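Local coordinates for protein Ta0487 (PDB 3KBQ) that is of unknown function but, as a CinA-family protein with a probable molybdopterin-binding domain, may bind molybdopterin or a related ligand, at residues B[5-10]-B[41-46]; B[26-31]-B[159-164]; B[21-26]-B[152-157]; B[83-88]-B[120-125]; B[45-50]-B[75-80]. All coordinates share one frame; numbering follows the deposited sequence.

Contact 1: residues B[5-10]-B[41-46]; sequences NASVIT and RGFVVM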
# COMPACT_ATOMS: atom_id res chain seq x y z
N ASN B 5 13.30 -3.72 -10.41
CA ASN B 5 12.10 -3.19 -9.77
C ASN B 5 11.36 -4.31 -9.05
O ASN B 5 11.14 -5.38 -9.62
CB ASN B 5 11.17 -2.53 -10.80
CG ASN B 5 11.54 -1.04 -11.12
OD1 ASN B 5 11.04 -0.46 -12.09
ND2 ASN B 5 12.40 -0.44 -10.29
N ALA B 6 10.98 -4.05 -7.81
CA ALA B 6 10.11 -4.97 -7.05
C ALA B 6 8.92 -4.21 -6.53
O ALA B 6 9.01 -3.00 -6.33
CB ALA B 6 10.84 -5.64 -5.84
N SER B 7 7.81 -4.93 -6.36
CA SER B 7 6.66 -4.36 -5.65
C SER B 7 6.22 -5.25 -4.51
O SER B 7 6.48 -6.46 -4.52
CB SER B 7 5.48 -4.14 -6.61
OG SER B 7 5.77 -2.98 -7.36
N VAL B 8 5.55 -4.64 -3.55
CA VAL B 8 5.09 -5.31 -2.35
C VAL B 8 3.57 -5.20 -2.28
O VAL B 8 2.98 -4.16 -2.48
CB VAL B 8 5.77 -4.71 -1.11
CG1 VAL B 8 5.40 -5.45 0.18
CG2 VAL B 8 7.30 -4.71 -1.33
N ILE B 9 2.93 -6.31 -1.93
CA ILE B 9 1.50 -6.34 -1.76
C ILE B 9 1.23 -6.88 -0.35
O ILE B 9 1.89 -7.82 0.11
CB ILE B 9 0.82 -7.26 -2.79
CG1 ILE B 9 1.01 -6.73 -4.24
CG2 ILE B 9 -0.73 -7.40 -2.43
CD1 ILE B 9 0.69 -7.84 -5.31
N THR B 10 0.28 -6.25 0.33
CA THR B 10 -0.13 -6.70 1.64
C THR B 10 -1.65 -6.91 1.50
O THR B 10 -2.38 -6.01 1.07
CB THR B 10 0.11 -5.62 2.74
OG1 THR B 10 1.51 -5.31 2.79
CG2 THR B 10 -0.32 -6.15 4.15
N ARG B 41 6.43 0.22 -5.83
CA ARG B 41 5.09 0.53 -5.33
C ARG B 41 4.73 -0.48 -4.28
O ARG B 41 5.18 -1.65 -4.36
CB ARG B 41 4.03 0.45 -6.45
CG ARG B 41 4.17 1.54 -7.50
CD ARG B 41 3.03 1.43 -8.48
NE ARG B 41 3.22 2.38 -9.55
CZ ARG B 41 2.46 2.44 -10.64
NH1 ARG B 41 1.42 1.61 -10.75
NH2 ARG B 41 2.72 3.34 -11.58
N GLY B 42 3.90 -0.04 -3.32
CA GLY B 42 3.33 -0.92 -2.26
C GLY B 42 1.82 -0.86 -2.43
O GLY B 42 1.25 0.20 -2.79
N PHE B 43 1.15 -1.99 -2.25
CA PHE B 43 -0.30 -2.06 -2.39
C PHE B 43 -0.84 -2.70 -1.13
O PHE B 43 -0.26 -3.67 -0.61
CB PHE B 43 -0.68 -2.96 -3.57
CG PHE B 43 -0.09 -2.55 -4.87
CD1 PHE B 43 -0.80 -1.75 -5.72
CD2 PHE B 43 1.21 -3.00 -5.23
CE1 PHE B 43 -0.23 -1.36 -6.97
CE2 PHE B 43 1.77 -2.65 -6.42
CZ PHE B 43 1.05 -1.81 -7.32
N VAL B 44 -1.93 -2.16 -0.62
CA VAL B 44 -2.65 -2.81 0.47
C VAL B 44 -4.06 -2.99 -0.02
O VAL B 44 -4.74 -2.05 -0.43
CB VAL B 44 -2.61 -2.00 1.78
CG1 VAL B 44 -3.21 -2.86 2.92
CG2 VAL B 44 -1.15 -1.57 2.12
N VAL B 45 -4.52 -4.23 0.06
CA VAL B 45 -5.84 -4.54 -0.41
C VAL B 45 -6.61 -5.42 0.58
O VAL B 45 -6.03 -6.08 1.42
CB VAL B 45 -5.81 -5.23 -1.79
CG1 VAL B 45 -5.26 -4.23 -2.89
CG2 VAL B 45 -5.06 -6.60 -1.74
N MET B 46 -7.92 -5.41 0.42
CA MET B 46 -8.85 -6.21 1.23
C MET B 46 -8.78 -7.67 0.85
O MET B 46 -8.31 -8.03 -0.26
CB MET B 46 -10.32 -5.73 0.96
CG MET B 46 -10.63 -4.30 1.55
SD MET B 46 -12.36 -3.70 1.28
CE MET B 46 -12.42 -3.83 -0.42
O HOH W 1 2.10 -3.61 0.83
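I9 and F43 lie side by side on neighbouring parallel strands of the mixed sheet that forms the core of this alpha/beta, MoCF-biosynthesis-type domain. Four backbone bonds join 5-10 to 41-46: V8 N to R41 O (3.1 Å), F43 N to V8 O (2.8 Å), T10 N to F43 O (2.8 Å) and V45 N to T10 O. V8 and T10 thus give both their N-H and their C=O to this partner.

F43 and T10 contribute the largest shares of the buried surface. With CG anti to the carbonyl carbon (chi1 -57°), the F43 ring lies alongside the neighbouring strand and turns one edge to it: CD2 comes to V8 O and CE2 to S7 CB (4.0 Å), both near the ring plane, while I9 CG1 reaches CD2 obliquely at 3.9 Å.

I9, S7 and R41 face helix 49-62, with I9 on F56; V8 and T10 face helix 23-34 on the reverse side. R41, G42 and V44 pair antiparallel with a strand of the second subunit, so the sheet continues across the dimer interface, where the R41 guanidinium takes E51 of that subunit as salt-bridge partner. T10 OG1 is held by N22 and by a water 2.7 Å away; the same water donates to F43 O at 2.8 Å, giving that carbonyl a second partner beside T10 N.

Contact 2: residues B[26-31]-B[159-164]; sequences AFIGNF and ALLKAM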
# COMPACT_ATOMS: atom_id res chain seq x y z
N ALA B 26 7.31 -3.33 5.71
CA ALA B 26 8.63 -2.79 6.11
C ALA B 26 9.70 -3.84 6.01
O ALA B 26 10.72 -3.59 5.44
CB ALA B 26 8.62 -2.16 7.53
N PHE B 27 9.46 -5.01 6.58
CA PHE B 27 10.45 -6.07 6.53
C PHE B 27 10.75 -6.49 5.06
O PHE B 27 11.90 -6.62 4.67
CB PHE B 27 9.99 -7.29 7.34
CG PHE B 27 10.98 -8.46 7.29
CD1 PHE B 27 11.88 -8.66 8.31
CD2 PHE B 27 10.97 -9.36 6.23
CE1 PHE B 27 12.79 -9.74 8.26
CE2 PHE B 27 11.88 -10.43 6.19
CZ PHE B 27 12.78 -10.59 7.21
N ILE B 28 9.70 -6.61 4.25
CA ILE B 28 9.90 -7.01 2.83
C ILE B 28 10.62 -5.89 2.07
O ILE B 28 11.57 -6.14 1.31
CB ILE B 28 8.53 -7.38 2.16
CG1 ILE B 28 7.91 -8.65 2.82
CG2 ILE B 28 8.70 -7.54 0.59
CD1 ILE B 28 6.36 -8.85 2.50
N GLY B 29 10.20 -4.64 2.29
CA GLY B 29 10.85 -3.50 1.65
C GLY B 29 12.33 -3.44 1.97
O GLY B 29 13.16 -3.21 1.08
N ASN B 30 12.66 -3.67 3.24
CA ASN B 30 14.05 -3.63 3.67
C ASN B 30 14.84 -4.82 3.10
O ASN B 30 15.97 -4.64 2.63
CB ASN B 30 14.15 -3.60 5.21
CG ASN B 30 15.60 -3.53 5.69
OD1 ASN B 30 16.31 -2.56 5.43
ND2 ASN B 30 16.05 -4.56 6.35
N PHE B 31 14.23 -6.01 3.10
CA PHE B 31 14.86 -7.23 2.57
C PHE B 31 15.19 -7.03 1.09
O PHE B 31 16.31 -7.31 0.68
CB PHE B 31 13.95 -8.45 2.77
CG PHE B 31 14.51 -9.76 2.22
CD1 PHE B 31 15.26 -10.60 3.03
CD2 PHE B 31 14.23 -10.17 0.92
CE1 PHE B 31 15.78 -11.83 2.53
CE2 PHE B 31 14.75 -11.40 0.41
CZ PHE B 31 15.52 -12.21 1.24
N ALA B 159 10.56 -16.18 7.87
CA ALA B 159 11.23 -17.46 7.70
C ALA B 159 11.24 -17.88 6.23
O ALA B 159 12.27 -18.24 5.69
CB ALA B 159 10.59 -18.54 8.55
N LEU B 160 10.10 -17.82 5.57
CA LEU B 160 10.00 -18.25 4.16
C LEU B 160 10.75 -17.31 3.19
O LEU B 160 11.40 -17.75 2.23
CB LEU B 160 8.53 -18.35 3.77
CG LEU B 160 7.72 -19.59 4.20
CD1 LEU B 160 6.28 -19.22 4.25
CD2 LEU B 160 7.83 -20.68 3.21
N LEU B 161 10.68 -16.01 3.46
CA LEU B 161 11.38 -15.05 2.62
C LEU B 161 12.88 -15.31 2.66
O LEU B 161 13.56 -15.35 1.61
CB LEU B 161 11.00 -13.60 2.99
CG LEU B 161 11.49 -12.52 2.04
CD1 LEU B 161 11.05 -12.85 0.62
CD2 LEU B 161 10.96 -11.11 2.48
N LYS B 162 13.39 -15.53 3.88
CA LYS B 162 14.79 -15.92 4.06
C LYS B 162 15.19 -17.24 3.39
O LYS B 162 16.25 -17.31 2.78
CB LYS B 162 15.20 -15.83 5.54
CG LYS B 162 15.55 -14.36 5.88
CD LYS B 162 15.84 -14.04 7.35
CE LYS B 162 14.57 -13.67 8.09
NZ LYS B 162 13.92 -14.90 8.62
N ALA B 163 14.34 -18.25 3.44
CA ALA B 163 14.54 -19.50 2.71
C ALA B 163 14.54 -19.36 1.16
O ALA B 163 15.07 -20.23 0.46
CB ALA B 163 13.50 -20.52 3.14
N MET B 164 13.92 -18.29 0.66
CA MET B 164 13.81 -17.99 -0.78
C MET B 164 14.94 -17.08 -1.29
O MET B 164 14.91 -16.66 -2.45
CB MET B 164 12.48 -17.27 -1.08
CG MET B 164 11.24 -18.16 -1.07
SD MET B 164 11.57 -19.68 -2.03
CE MET B 164 11.80 -18.94 -3.64
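L161 inserts its branched end among F27, I28 and F31, joining two nearly parallel helices, 23-34 and 154-163, that cover the same face of the central sheet in this layered alpha/beta fold. The axes of the two short segments run at 15° to each other and come no closer than 11.6 Å, so the gap is spanned by large side chains and the backbones do not meet.

F27 and F31 stand one turn apart and leave their helix in the same direction, each with CG anti to its own nitrogen (chi1 178° and 179°). L161 comes the opposite way, sliding past both. Against F31 it lies over a ring face: CG sits 3.9 Å from the ring centroid and close to the normal, a CH-pi contact, while CD2 approaches F31 CD2 at 3.7 Å. The same methyl serves the other two residues. It meets the F27 ring at its edge, 3.9 Å from CE2, and I28 CG1 at 3.9 Å, the I28 side chain crossing L161 at about a right angle. One methyl therefore touches three side chains of helix 23-34, one ring by its face and the other by its rim.

Beneath this group L161 also rests on L150 of the sheet, and F31 meets the H35 ring with planes at about 50°. On the outer side K162 crosses F27. Its chain bends at the last two torsions, returning NZ to a weak bond with E158 O and laying CE at the F27 ring edge, 3.7 Å from CZ.

Contact 3: residues B[21-26]-B[152-157]; sequences VNTNAA and GVPKEM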
# COMPACT_ATOMS: atom_id res chain seq x y z
N VAL B 21 -0.46 -2.34 12.43
CA VAL B 21 0.44 -1.58 11.57
C VAL B 21 1.11 -2.53 10.54
O VAL B 21 1.30 -3.72 10.79
CB VAL B 21 1.49 -0.75 12.40
CG1 VAL B 21 2.68 -1.62 12.92
CG2 VAL B 21 1.96 0.44 11.60
N ASN B 22 1.47 -2.01 9.38
CA ASN B 22 2.06 -2.88 8.36
C ASN B 22 3.55 -3.18 8.52
O ASN B 22 4.38 -2.74 7.71
CB ASN B 22 1.78 -2.35 6.96
CG ASN B 22 1.88 -3.45 5.89
OD1 ASN B 22 2.39 -4.55 6.14
ND2 ASN B 22 1.43 -3.14 4.70
N THR B 23 3.89 -4.02 9.48
CA THR B 23 5.30 -4.36 9.68
C THR B 23 5.83 -5.30 8.62
O THR B 23 7.01 -5.27 8.33
CB THR B 23 5.58 -5.06 11.06
OG1 THR B 23 4.84 -6.29 11.10
CG2 THR B 23 5.13 -4.19 12.22
N ASN B 24 4.98 -6.16 8.06
CA ASN B 24 5.46 -7.03 7.00
C ASN B 24 5.99 -6.23 5.80
O ASN B 24 7.02 -6.58 5.24
CB ASN B 24 4.37 -8.02 6.52
CG ASN B 24 4.10 -9.12 7.55
OD1 ASN B 24 4.82 -9.24 8.54
ND2 ASN B 24 3.12 -9.97 7.26
N ALA B 25 5.29 -5.18 5.40
CA ALA B 25 5.70 -4.42 4.22
C ALA B 25 7.07 -3.76 4.48
O ALA B 25 7.90 -3.67 3.59
CB ALA B 25 4.62 -3.37 3.81
N ALA B 26 7.31 -3.33 5.71
CA ALA B 26 8.63 -2.79 6.11
C ALA B 26 9.70 -3.84 6.01
O ALA B 26 10.72 -3.59 5.44
CB ALA B 26 8.62 -2.16 7.53
N GLY B 152 0.77 -14.16 6.23
CA GLY B 152 0.81 -12.81 6.83
C GLY B 152 1.37 -12.86 8.25
O GLY B 152 1.71 -11.84 8.83
N VAL B 153 1.43 -14.05 8.83
CA VAL B 153 2.08 -14.18 10.16
C VAL B 153 3.58 -13.84 10.06
O VAL B 153 4.31 -14.55 9.38
CB VAL B 153 1.88 -15.59 10.71
CG1 VAL B 153 2.70 -15.80 12.04
CG2 VAL B 153 0.36 -15.84 10.94
N PRO B 154 4.04 -12.76 10.76
CA PRO B 154 5.37 -12.24 10.49
C PRO B 154 6.47 -13.26 10.67
O PRO B 154 7.39 -13.31 9.87
CB PRO B 154 5.52 -11.08 11.51
CG PRO B 154 4.10 -10.65 11.76
CD PRO B 154 3.33 -11.95 11.78
N LYS B 155 6.37 -14.10 11.68
CA LYS B 155 7.42 -15.09 11.88
C LYS B 155 7.50 -16.08 10.69
O LYS B 155 8.58 -16.48 10.25
CB LYS B 155 7.19 -15.81 13.21
CG LYS B 155 8.21 -16.85 13.55
CD LYS B 155 7.75 -17.57 14.82
CE LYS B 155 8.83 -18.48 15.34
NZ LYS B 155 9.95 -17.67 15.93
N GLU B 156 6.34 -16.44 10.14
CA GLU B 156 6.30 -17.35 8.99
C GLU B 156 6.78 -16.61 7.74
O GLU B 156 7.55 -17.15 6.93
CB GLU B 156 4.87 -17.86 8.78
CG GLU B 156 4.34 -18.61 9.99
CD GLU B 156 2.88 -19.07 9.79
OE1 GLU B 156 2.45 -19.40 8.64
OE2 GLU B 156 2.17 -19.09 10.79
N MET B 157 6.30 -15.37 7.56
CA MET B 157 6.59 -14.60 6.34
C MET B 157 8.12 -14.49 6.27
O MET B 157 8.72 -14.83 5.24
CB MET B 157 5.88 -13.23 6.37
CG MET B 157 6.20 -12.25 5.16
SD MET B 157 7.86 -11.50 5.22
CE MET B 157 7.60 -10.42 6.65
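N24 reaches from the first turn of helix 23-34 to the start of helix 154-163, and each atom of its side chain finds something there. CB, the first, lies 4.0 Å from the M157 methyl, CE. CG follows, anti to the carbonyl carbon (chi1 -73°), which brings the amide between the G152 carbonyl and that same methyl. At the tip the two branches divide. OD1 lies against carbon: M157 CE is 3.6 Å away and P154 CB also 3.6 Å, the proline ring crossing the asparagine at about a right angle. ND2 takes the polar partner, donating to G152 O at 2.8 Å with an N-H...O angle of 150°. The acceptor lies close to the amide plane of N24, although the nitrogen stands 37° above the plane of the G152 carbonyl.

In this alpha/beta domain the contact pairs two helix N-termini: N22 is the N-cap of one helix, its OD1 accepting from A25 N at 3.1 Å, and V153 occupies the N-cap position of the other. G152 belongs to the loop leading from strand 145-150 into that helix, and a sulfate ion, probably from the crystallisation liquor, lies about 6 Å from G152. S69 OG forms a second, weak hydrogen bond with N24 ND2.

Contact 4: residues B[83-88]-B[120-125]; sequences GFAKCI and KIPPSC
This is apolar packing of helix 80-87 against the tight turn between strands 120-121 and 125-128, with F84, A85 and I88 meeting P122, S124 and C125. A85 CB and P122 CB come together at 4.1 Å, the place where the backbones are nearest. F84, its CG anti to the backbone nitrogen (chi1 177°), extends beside the turn: the P122 ring touches it at the edge, CG lying 4.3 Å from CD2, and C125 SG approaches CE2 to 3.5 Å. The sulfur lies 4.7 Å from the ring centroid, well off the normal, in an oblique sulfur-aromatic contact. I88 CG1, from the same segment as F84, lies over one face of the ring toward its rim, and its chain goes on to bring CD1 to S124 CB at 3.9 Å.

The opposing side is kept in shape by a type I turn, C125 N bonding to P122 O at 3.1 Å, while S124 OG is held by Q90 NE2. F84 also meets F56 edge-to-face, tying the site to helix 49-62. C125 is joined to C140 in a disulfide, so the sulfur beside the ring links strands 125-128 and 137-142. The arrangement is that of a helix packed on the antiparallel part of a mixed alpha/beta sheet, with a cystine against an aromatic ring.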
# COMPACT_ATOMS: atom_id res chain seq x y z
N GLY B 83 -7.14 -15.40 -5.67
CA GLY B 83 -7.10 -14.09 -6.35
C GLY B 83 -5.96 -14.02 -7.36
O GLY B 83 -6.13 -13.50 -8.45
N PHE B 84 -4.79 -14.52 -6.97
CA PHE B 84 -3.65 -14.59 -7.87
C PHE B 84 -3.91 -15.48 -9.09
O PHE B 84 -3.65 -15.06 -10.20
CB PHE B 84 -2.39 -15.09 -7.17
CG PHE B 84 -1.23 -15.24 -8.11
CD1 PHE B 84 -0.57 -14.11 -8.61
CD2 PHE B 84 -0.80 -16.50 -8.53
CE1 PHE B 84 0.51 -14.22 -9.52
CE2 PHE B 84 0.29 -16.63 -9.45
CZ PHE B 84 0.94 -15.48 -9.92
N ALA B 85 -4.42 -16.70 -8.88
CA ALA B 85 -4.81 -17.60 -10.00
C ALA B 85 -5.75 -16.95 -11.01
O ALA B 85 -5.55 -17.06 -12.23
CB ALA B 85 -5.49 -18.85 -9.46
N LYS B 86 -6.77 -16.29 -10.48
CA LYS B 86 -7.81 -15.67 -11.30
C LYS B 86 -7.16 -14.60 -12.12
O LYS B 86 -7.40 -14.45 -13.31
CB LYS B 86 -8.88 -15.04 -10.41
CG LYS B 86 -10.04 -14.44 -11.17
CD LYS B 86 -10.90 -13.57 -10.21
CE LYS B 86 -12.22 -13.25 -10.88
NZ LYS B 86 -13.29 -13.44 -9.90
N CYS B 87 -6.28 -13.84 -11.50
CA CYS B 87 -5.76 -12.72 -12.24
C CYS B 87 -4.74 -13.12 -13.32
O CYS B 87 -4.54 -12.37 -14.25
CB CYS B 87 -5.24 -11.65 -11.31
SG CYS B 87 -3.51 -11.89 -10.86
N ILE B 88 -4.13 -14.30 -13.23
CA ILE B 88 -3.28 -14.77 -14.34
C ILE B 88 -4.04 -15.73 -15.28
O ILE B 88 -3.46 -16.28 -16.23
CB ILE B 88 -1.94 -15.44 -13.90
CG1 ILE B 88 -2.18 -16.62 -12.94
CG2 ILE B 88 -1.01 -14.42 -13.26
CD1 ILE B 88 -0.95 -17.51 -12.76
N LYS B 120 -4.53 -26.09 -2.82
CA LYS B 120 -5.02 -25.77 -4.17
C LYS B 120 -4.13 -24.64 -4.73
O LYS B 120 -3.95 -23.60 -4.10
CB LYS B 120 -6.51 -25.38 -4.13
CG LYS B 120 -7.54 -26.52 -4.05
CD LYS B 120 -7.93 -27.03 -5.49
CE LYS B 120 -9.43 -27.48 -5.67
NZ LYS B 120 -9.77 -28.98 -5.87
N ILE B 121 -3.52 -24.88 -5.89
CA ILE B 121 -2.42 -24.02 -6.38
C ILE B 121 -2.62 -23.92 -7.90
O ILE B 121 -3.10 -24.89 -8.49
CB ILE B 121 -1.08 -24.71 -6.04
CG1 ILE B 121 -0.51 -24.20 -4.72
CG2 ILE B 121 -0.03 -24.56 -7.09
CD1 ILE B 121 0.49 -25.24 -4.13
N PRO B 122 -2.30 -22.76 -8.53
CA PRO B 122 -2.28 -22.80 -10.00
C PRO B 122 -0.97 -23.43 -10.55
O PRO B 122 0.04 -23.46 -9.85
CB PRO B 122 -2.39 -21.31 -10.38
CG PRO B 122 -1.67 -20.61 -9.32
CD PRO B 122 -1.86 -21.44 -8.02
N PRO B 123 -0.97 -23.93 -11.79
CA PRO B 123 0.26 -24.59 -12.31
C PRO B 123 1.48 -23.69 -12.44
O PRO B 123 2.60 -24.20 -12.45
CB PRO B 123 -0.17 -25.10 -13.70
CG PRO B 123 -1.33 -24.30 -14.06
CD PRO B 123 -2.07 -24.03 -12.76
N SER B 124 1.29 -22.37 -12.52
CA SER B 124 2.43 -21.45 -12.57
C SER B 124 3.23 -21.33 -11.27
O SER B 124 4.25 -20.63 -11.24
CB SER B 124 1.94 -20.06 -12.96
OG SER B 124 1.98 -19.88 -14.37
N CYS B 125 2.73 -21.95 -10.19
CA CYS B 125 3.36 -21.83 -8.88
C CYS B 125 3.89 -23.15 -8.38
O CYS B 125 3.37 -24.19 -8.75
CB CYS B 125 2.35 -21.30 -7.87
SG CYS B 125 1.74 -19.64 -8.30

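Contact 5: residues B[45-50]-B[75-80]; sequences VMDDLD and TFDDMT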
# COMPACT_ATOMS: atom_id res chain seq x y z
N VAL B 45 -4.52 -4.23 0.06
CA VAL B 45 -5.84 -4.54 -0.41
C VAL B 45 -6.61 -5.42 0.58
O VAL B 45 -6.03 -6.08 1.42
CB VAL B 45 -5.81 -5.23 -1.79
CG1 VAL B 45 -5.26 -4.23 -2.89
CG2 VAL B 45 -5.06 -6.60 -1.74
N MET B 46 -7.92 -5.41 0.42
CA MET B 46 -8.85 -6.21 1.23
C MET B 46 -8.78 -7.67 0.85
O MET B 46 -8.31 -8.03 -0.26
CB MET B 46 -10.32 -5.73 0.96
CG MET B 46 -10.63 -4.30 1.55
SD MET B 46 -12.36 -3.70 1.28
CE MET B 46 -12.42 -3.83 -0.42
N ASP B 47 -9.31 -8.50 1.76
CA ASP B 47 -9.53 -9.90 1.49
C ASP B 47 -10.63 -10.05 0.47
O ASP B 47 -11.76 -10.37 0.82
CB ASP B 47 -9.86 -10.64 2.79
CG ASP B 47 -8.70 -10.52 3.78
OD1 ASP B 47 -7.64 -11.13 3.47
OD2 ASP B 47 -8.81 -9.75 4.79
N ASP B 48 -10.29 -9.90 -0.80
CA ASP B 48 -11.32 -9.78 -1.83
C ASP B 48 -10.68 -10.18 -3.15
O ASP B 48 -9.64 -9.59 -3.52
CB ASP B 48 -11.72 -8.30 -1.90
CG ASP B 48 -12.70 -8.02 -3.01
OD1 ASP B 48 -13.84 -7.69 -2.65
OD2 ASP B 48 -12.36 -8.16 -4.22
N LEU B 49 -11.30 -11.13 -3.87
CA LEU B 49 -10.64 -11.71 -5.07
C LEU B 49 -10.27 -10.67 -6.08
O LEU B 49 -9.17 -10.68 -6.58
CB LEU B 49 -11.51 -12.80 -5.78
CG LEU B 49 -11.72 -14.06 -4.93
CD1 LEU B 49 -12.70 -15.04 -5.62
CD2 LEU B 49 -10.40 -14.75 -4.60
N ASP B 50 -11.19 -9.78 -6.37
CA ASP B 50 -10.97 -8.87 -7.48
C ASP B 50 -9.92 -7.84 -7.08
O ASP B 50 -9.16 -7.39 -7.92
CB ASP B 50 -12.24 -8.14 -7.87
CG ASP B 50 -13.26 -9.02 -8.62
OD1 ASP B 50 -12.94 -10.16 -9.05
OD2 ASP B 50 -14.41 -8.53 -8.80
N THR B 75 -8.55 -20.48 6.47
CA THR B 75 -9.90 -19.93 6.65
C THR B 75 -10.39 -19.52 5.27
O THR B 75 -9.57 -19.28 4.40
CB THR B 75 -9.97 -18.69 7.60
OG1 THR B 75 -9.33 -17.58 6.96
CG2 THR B 75 -9.33 -18.95 9.01
N PHE B 76 -11.71 -19.48 5.06
CA PHE B 76 -12.28 -18.95 3.83
C PHE B 76 -11.86 -17.51 3.55
O PHE B 76 -11.80 -17.10 2.40
CB PHE B 76 -13.81 -19.08 3.85
CG PHE B 76 -14.30 -20.52 3.72
CD1 PHE B 76 -13.92 -21.30 2.63
CD2 PHE B 76 -15.09 -21.10 4.71
CE1 PHE B 76 -14.36 -22.65 2.50
CE2 PHE B 76 -15.53 -22.43 4.59
CZ PHE B 76 -15.14 -23.21 3.48
N ASP B 77 -11.54 -16.75 4.59
CA ASP B 77 -11.13 -15.35 4.44
C ASP B 77 -9.75 -15.27 3.78
O ASP B 77 -9.36 -14.22 3.28
CB ASP B 77 -11.07 -14.67 5.83
CG ASP B 77 -11.17 -13.11 5.76
OD1 ASP B 77 -12.03 -12.56 5.02
OD2 ASP B 77 -10.38 -12.41 6.47
N ASP B 78 -9.01 -16.38 3.78
CA ASP B 78 -7.67 -16.40 3.16
C ASP B 78 -7.77 -16.71 1.65
O ASP B 78 -7.80 -17.89 1.26
CB ASP B 78 -6.75 -17.41 3.87
CG ASP B 78 -6.43 -16.99 5.31
OD1 ASP B 78 -6.08 -15.81 5.49
OD2 ASP B 78 -6.59 -17.81 6.26
N MET B 79 -7.80 -15.64 0.84
CA MET B 79 -8.20 -15.71 -0.59
C MET B 79 -7.07 -15.37 -1.57
O MET B 79 -7.35 -15.23 -2.75
CB MET B 79 -9.33 -14.69 -0.91
CG MET B 79 -10.56 -14.73 -0.02
SD MET B 79 -11.80 -13.54 -0.60
CE MET B 79 -12.46 -14.63 -1.71
N THR B 80 -5.84 -15.22 -1.09
CA THR B 80 -4.79 -14.59 -1.89
C THR B 80 -4.39 -15.47 -3.09
O THR B 80 -4.31 -14.98 -4.21
CB THR B 80 -3.58 -14.21 -1.04
OG1 THR B 80 -4.00 -13.22 -0.07
CG2 THR B 80 -2.42 -13.64 -1.93
O HOH W 2 -7.30 -12.90 1.32
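The loop that follows strand 65-69, part of the GGLGPT-x-DD sequence of CinA proteins, related to the glycine-rich loop of other MoCF-biosynthesis domains, here meets the turn between strand 38-45 and helix 49-62, with D47 and L49 meeting D77 and M79. M79 contributes the largest share of the buried surface. Extended as far as SD and then turned at its last torsion (chi3 85°), its side chain lays the sulfur 3.5 Å from D47 O and brings CE against L49, across whose side chain it runs at about a right angle. CE is only 3.4 Å from L49 CG, tighter than ordinary carbon packing.

The polar half is formed by D47 and D77. They cross at roughly a right angle, their carboxylate planes 51° apart, and the two OD2 atoms, one from each residue, approach to 3.5 Å, a like-charged pair. A sulfate ion, probably from the crystallisation liquor, lies beside D47 and D78; as such ions often do, it may mark a pocket, consistent with a ligand site in this family.

Each segment is shaped by its own bonds. D48 stands at the N-cap of helix 49-62, its OD2 accepting from E51 N and weakly from D50 N; D47 N is held by N13 OD1. Opposite, a type I turn closes with D78 N on T75 O (3.0 Å), before M79 at the N-cap position of helix 80-87. A single water spans the two sides, donating to D47 OD1 and accepting from M79 N, both at 2.8 Å.

In the fold
Contact 1 is the part of the sheet on which contacts 2 and 3 pack, through V8 CG2 on I28 CG2 (3.7 Å) and T10 OG1 on A25 CB (3.8 Å). Contacts 2 and 3 follow one helix pair, their centres 9 Å apart, and M157 joins them by touching F27 and I28. Contact 5 takes over where strand 38-45 ends, sharing V45 and M46 with contact 1. It meets contact 4, 13 Å away between centres, where L49 packs on G83; contact 4 stays about 7 Å from contact 1 at the nearest atoms. Contacts 2 and 4 lie on opposite sides of the chain's centre. Sulfate lies near D47 in contact 5 and near G152 in contact 3; the nearest atoms of contacts 3 and 5 are about 7 Å apart.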